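Local coordinates for beta-ketoacyl-[acyl-carrier-protein] synthase FabY (Pseudomonas aeruginosa, PDB 4CW4), which starts fatty acid biosynthesis by condensing acetyl-CoA with malonyl-acyl carrier protein to give the primer acetoacetyl-acyl carrier protein, at residues K211-A223 / T618-K630. Numbering follows the deposited sequence.
Sequences KTIVDNVQPDEIA and TVPGFSQPLVYKK
Lys629 NZ is gripped by Glu221 OE2 in a 2.8 Å salt bridge, on the anti side of the carboxylate, and also donates to water 5. The other carboxylate oxygen, Glu221 OE1, accepts a hydrogen bond from Gln218 N at 2.9 Å, the donor lying above the carboxylate plane, so both carboxylate oxygens are engaged, which restrains the rotation of the group. Gln218 in turn reaches out along an extended chain (chi2 -170°) to offer OE1 to Val627 N, 3.0 Å away; the donor stands 50° out of the amide's carbonyl plane, off either lone pair.

Pro219 forms the apolar middle. Its CB lies over one face of the Phe622 ring, a CH-pi contact 4.1 Å from the centroid, and its CD packs against Leu626 CB. Val214 CG1, placed anti to the backbone N (chi1 179°), comes obliquely to the same ring at 3.5 Å from CE2. Beyond the proline, the Leu626 and Asp220 side chains cross at about a right angle, Leu626 CG 3.6 Å from Asp220 CG; OD2 of that aspartate makes a salt bridge to Lys416 of the second subunit, bringing the contact to the dimer interface.

Water 1 links Val214 O to Gln624 N. The C-terminal segment 618-630, whose strand 626-627 belongs to a small antiparallel sheet with 611-612 and 616-618, packs on the link between helix 210-215 and strand 222-225, a helix-to-strand connection of the thiolase-like fold.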
# COMPACT_ATOMS: atom_id res chain seq x y z
N LYS A 211 -24.97 1.50 14.63
CA LYS A 211 -25.59 0.26 15.11
C LYS A 211 -26.72 -0.23 14.21
O LYS A 211 -26.86 -1.43 13.98
CB LYS A 211 -26.11 0.43 16.54
CG LYS A 211 -26.87 -0.78 17.05
CD LYS A 211 -26.53 -1.05 18.50
CE LYS A 211 -27.39 -2.18 19.08
NZ LYS A 211 -27.36 -3.44 18.29
N THR A 212 -27.54 0.69 13.73
CA THR A 212 -28.64 0.33 12.86
C THR A 212 -28.12 -0.27 11.56
O THR A 212 -28.67 -1.25 11.03
CB THR A 212 -29.52 1.55 12.54
OG1 THR A 212 -30.01 2.12 13.75
CG2 THR A 212 -30.70 1.16 11.67
N ILE A 213 -27.07 0.34 11.02
CA ILE A 213 -26.45 -0.16 9.79
C ILE A 213 -25.92 -1.58 10.00
O ILE A 213 -26.25 -2.50 9.24
CB ILE A 213 -25.34 0.80 9.30
CG1 ILE A 213 -25.99 2.14 8.91
CG2 ILE A 213 -24.54 0.17 8.12
CD1 ILE A 213 -24.97 3.26 8.64
N VAL A 214 -25.13 -1.78 11.05
CA VAL A 214 -24.56 -3.09 11.33
C VAL A 214 -25.65 -4.15 11.55
O VAL A 214 -25.53 -5.28 11.05
CB VAL A 214 -23.62 -3.03 12.56
CG1 VAL A 214 -23.05 -4.38 12.86
CG2 VAL A 214 -22.49 -2.04 12.31
N ASP A 215 -26.72 -3.79 12.26
CA ASP A 215 -27.84 -4.70 12.55
C ASP A 215 -28.57 -5.15 11.26
O ASP A 215 -29.32 -6.13 11.27
CB ASP A 215 -28.88 -4.02 13.45
CG ASP A 215 -28.53 -4.04 14.93
OD1 ASP A 215 -27.59 -4.75 15.35
OD2 ASP A 215 -29.22 -3.32 15.68
N ASN A 216 -28.38 -4.40 10.17
CA ASN A 216 -29.08 -4.68 8.93
C ASN A 216 -28.30 -5.44 7.87
O ASN A 216 -28.81 -5.66 6.78
CB ASN A 216 -29.63 -3.39 8.33
CG ASN A 216 -31.00 -3.03 8.88
OD1 ASN A 216 -32.03 -3.38 8.31
ND2 ASN A 216 -31.02 -2.35 10.02
N VAL A 217 -27.07 -5.84 8.18
CA VAL A 217 -26.24 -6.60 7.24
C VAL A 217 -25.54 -7.74 7.98
O VAL A 217 -25.55 -7.79 9.21
CB VAL A 217 -25.20 -5.68 6.53
CG1 VAL A 217 -25.92 -4.58 5.75
CG2 VAL A 217 -24.21 -5.08 7.50
N GLN A 218 -24.96 -8.69 7.24
CA GLN A 218 -24.13 -9.72 7.85
C GLN A 218 -22.78 -9.14 8.26
O GLN A 218 -22.34 -8.12 7.74
CB GLN A 218 -23.96 -10.93 6.91
CG GLN A 218 -25.31 -11.58 6.59
CD GLN A 218 -25.20 -12.90 5.87
OE1 GLN A 218 -24.18 -13.55 5.90
NE2 GLN A 218 -26.27 -13.28 5.18
N PRO A 219 -22.12 -9.77 9.24
CA PRO A 219 -20.88 -9.17 9.76
C PRO A 219 -19.76 -9.00 8.72
O PRO A 219 -18.95 -8.08 8.84
CB PRO A 219 -20.43 -10.16 10.85
CG PRO A 219 -21.70 -10.81 11.29
CD PRO A 219 -22.54 -10.94 10.03
N ASP A 220 -19.73 -9.86 7.71
CA ASP A 220 -18.73 -9.79 6.66
C ASP A 220 -19.10 -8.83 5.54
O ASP A 220 -18.33 -8.68 4.60
CB ASP A 220 -18.43 -11.18 6.09
CG ASP A 220 -19.65 -11.85 5.47
OD1 ASP A 220 -20.79 -11.48 5.83
OD2 ASP A 220 -19.45 -12.79 4.65
N GLU A 221 -20.25 -8.17 5.65
CA GLU A 221 -20.75 -7.30 4.56
C GLU A 221 -20.43 -5.81 4.72
O GLU A 221 -20.97 -4.95 4.00
CB GLU A 221 -22.26 -7.54 4.37
CG GLU A 221 -22.55 -8.90 3.73
CD GLU A 221 -24.02 -9.19 3.55
OE1 GLU A 221 -24.84 -8.61 4.31
OE2 GLU A 221 -24.35 -10.00 2.65
N ILE A 222 -19.56 -5.51 5.67
CA ILE A 222 -19.00 -4.18 5.85
C ILE A 222 -17.58 -4.22 5.32
O ILE A 222 -16.87 -5.18 5.54
CB ILE A 222 -18.91 -3.82 7.35
CG1 ILE A 222 -20.26 -3.95 8.04
CG2 ILE A 222 -18.32 -2.43 7.55
CD1 ILE A 222 -21.26 -2.99 7.58
N ALA A 223 -17.15 -3.19 4.61
CA ALA A 223 -15.80 -3.13 4.06
C ALA A 223 -15.22 -1.75 4.28
O ALA A 223 -15.95 -0.78 4.23
CB ALA A 223 -15.84 -3.41 2.60
N THR A 618 -21.62 -17.44 14.06
CA THR A 618 -22.21 -16.42 14.91
C THR A 618 -21.08 -15.68 15.63
O THR A 618 -20.22 -16.27 16.27
CB THR A 618 -23.20 -17.01 15.93
OG1 THR A 618 -24.33 -17.56 15.24
CG2 THR A 618 -23.72 -15.93 16.86
N VAL A 619 -21.10 -14.36 15.49
CA VAL A 619 -20.08 -13.50 16.05
C VAL A 619 -20.65 -12.69 17.21
O VAL A 619 -21.65 -11.98 17.04
CB VAL A 619 -19.54 -12.53 14.98
CG1 VAL A 619 -18.39 -11.70 15.54
CG2 VAL A 619 -19.09 -13.30 13.73
N PRO A 620 -20.04 -12.80 18.40
CA PRO A 620 -20.51 -11.98 19.53
C PRO A 620 -20.66 -10.50 19.16
O PRO A 620 -19.81 -9.93 18.46
CB PRO A 620 -19.41 -12.17 20.56
CG PRO A 620 -18.86 -13.50 20.29
CD PRO A 620 -18.93 -13.68 18.80
N GLY A 621 -21.76 -9.89 19.57
CA GLY A 621 -21.99 -8.49 19.30
C GLY A 621 -22.68 -8.17 17.98
O GLY A 621 -23.08 -7.03 17.76
N PHE A 622 -22.81 -9.15 17.10
CA PHE A 622 -23.48 -8.96 15.82
C PHE A 622 -24.78 -9.73 15.82
O PHE A 622 -24.77 -10.94 16.01
CB PHE A 622 -22.60 -9.44 14.67
CG PHE A 622 -21.44 -8.54 14.39
CD1 PHE A 622 -20.25 -8.68 15.09
CD2 PHE A 622 -21.54 -7.53 13.43
CE1 PHE A 622 -19.19 -7.85 14.84
CE2 PHE A 622 -20.47 -6.70 13.18
CZ PHE A 622 -19.29 -6.86 13.88
N SER A 623 -25.90 -9.04 15.60
CA SER A 623 -27.20 -9.70 15.68
C SER A 623 -27.39 -10.69 14.53
O SER A 623 -28.02 -11.73 14.69
CB SER A 623 -28.36 -8.69 15.76
OG SER A 623 -28.38 -7.81 14.64
N GLN A 624 -26.80 -10.38 13.38
CA GLN A 624 -26.97 -11.20 12.19
C GLN A 624 -25.90 -12.27 12.07
O GLN A 624 -24.71 -11.96 12.13
CB GLN A 624 -26.92 -10.31 10.95
CG GLN A 624 -27.90 -9.12 11.00
CD GLN A 624 -29.14 -9.35 10.20
OE1 GLN A 624 -29.43 -8.64 9.24
NE2 GLN A 624 -29.87 -10.39 10.57
N PRO A 625 -26.31 -13.54 11.93
CA PRO A 625 -25.29 -14.55 11.65
C PRO A 625 -24.62 -14.37 10.30
O PRO A 625 -25.22 -13.83 9.38
CB PRO A 625 -26.08 -15.86 11.66
CG PRO A 625 -27.49 -15.45 11.46
CD PRO A 625 -27.64 -14.13 12.12
N LEU A 626 -23.38 -14.83 10.19
CA LEU A 626 -22.67 -14.82 8.92
C LEU A 626 -23.00 -16.16 8.27
O LEU A 626 -22.47 -17.19 8.69
CB LEU A 626 -21.16 -14.68 9.16
CG LEU A 626 -20.27 -14.41 7.95
CD1 LEU A 626 -18.85 -14.08 8.42
CD2 LEU A 626 -20.24 -15.57 6.98
N VAL A 627 -23.89 -16.15 7.28
CA VAL A 627 -24.29 -17.37 6.59
C VAL A 627 -23.45 -17.50 5.34
O VAL A 627 -23.39 -16.56 4.57
CB VAL A 627 -25.78 -17.32 6.21
CG1 VAL A 627 -26.23 -18.63 5.59
CG2 VAL A 627 -26.61 -16.96 7.43
N TYR A 628 -22.81 -18.64 5.14
CA TYR A 628 -21.93 -18.83 3.99
C TYR A 628 -22.74 -18.69 2.72
O TYR A 628 -23.85 -19.24 2.62
CB TYR A 628 -21.28 -20.22 4.02
CG TYR A 628 -20.58 -20.56 5.33
CD1 TYR A 628 -19.67 -19.69 5.91
CD2 TYR A 628 -20.84 -21.76 5.97
CE1 TYR A 628 -19.04 -20.01 7.09
CE2 TYR A 628 -20.22 -22.08 7.15
CZ TYR A 628 -19.32 -21.19 7.71
OH TYR A 628 -18.69 -21.52 8.90
N LYS A 629 -22.20 -17.96 1.75
CA LYS A 629 -22.93 -17.68 0.52
C LYS A 629 -22.87 -18.83 -0.48
O LYS A 629 -21.81 -19.38 -0.76
CB LYS A 629 -22.43 -16.37 -0.10
CG LYS A 629 -22.92 -15.14 0.65
CD LYS A 629 -22.46 -13.85 -0.00
CE LYS A 629 -23.25 -12.64 0.49
NZ LYS A 629 -22.89 -12.21 1.87
N LYS A 630 -24.03 -19.18 -1.02
CA LYS A 630 -24.13 -20.17 -2.08
C LYS A 630 -23.42 -19.66 -3.33
O LYS A 630 -23.65 -18.54 -3.76
CB LYS A 630 -25.61 -20.47 -2.38
CG LYS A 630 -25.85 -21.41 -3.56
CD LYS A 630 -25.52 -22.85 -3.19
CE LYS A 630 -26.03 -23.84 -4.26
NZ LYS A 630 -25.24 -23.83 -5.53
O HOH W 1 -25.29 -8.06 12.28
O HOH W 2 -25.34 -6.15 14.80
O HOH W 3 -32.35 -6.77 8.91
O HOH W 4 -25.16 -14.62 3.18
O HOH W 5 -20.22 -11.70 1.69
O HOH W 6 -20.97 -14.70 3.49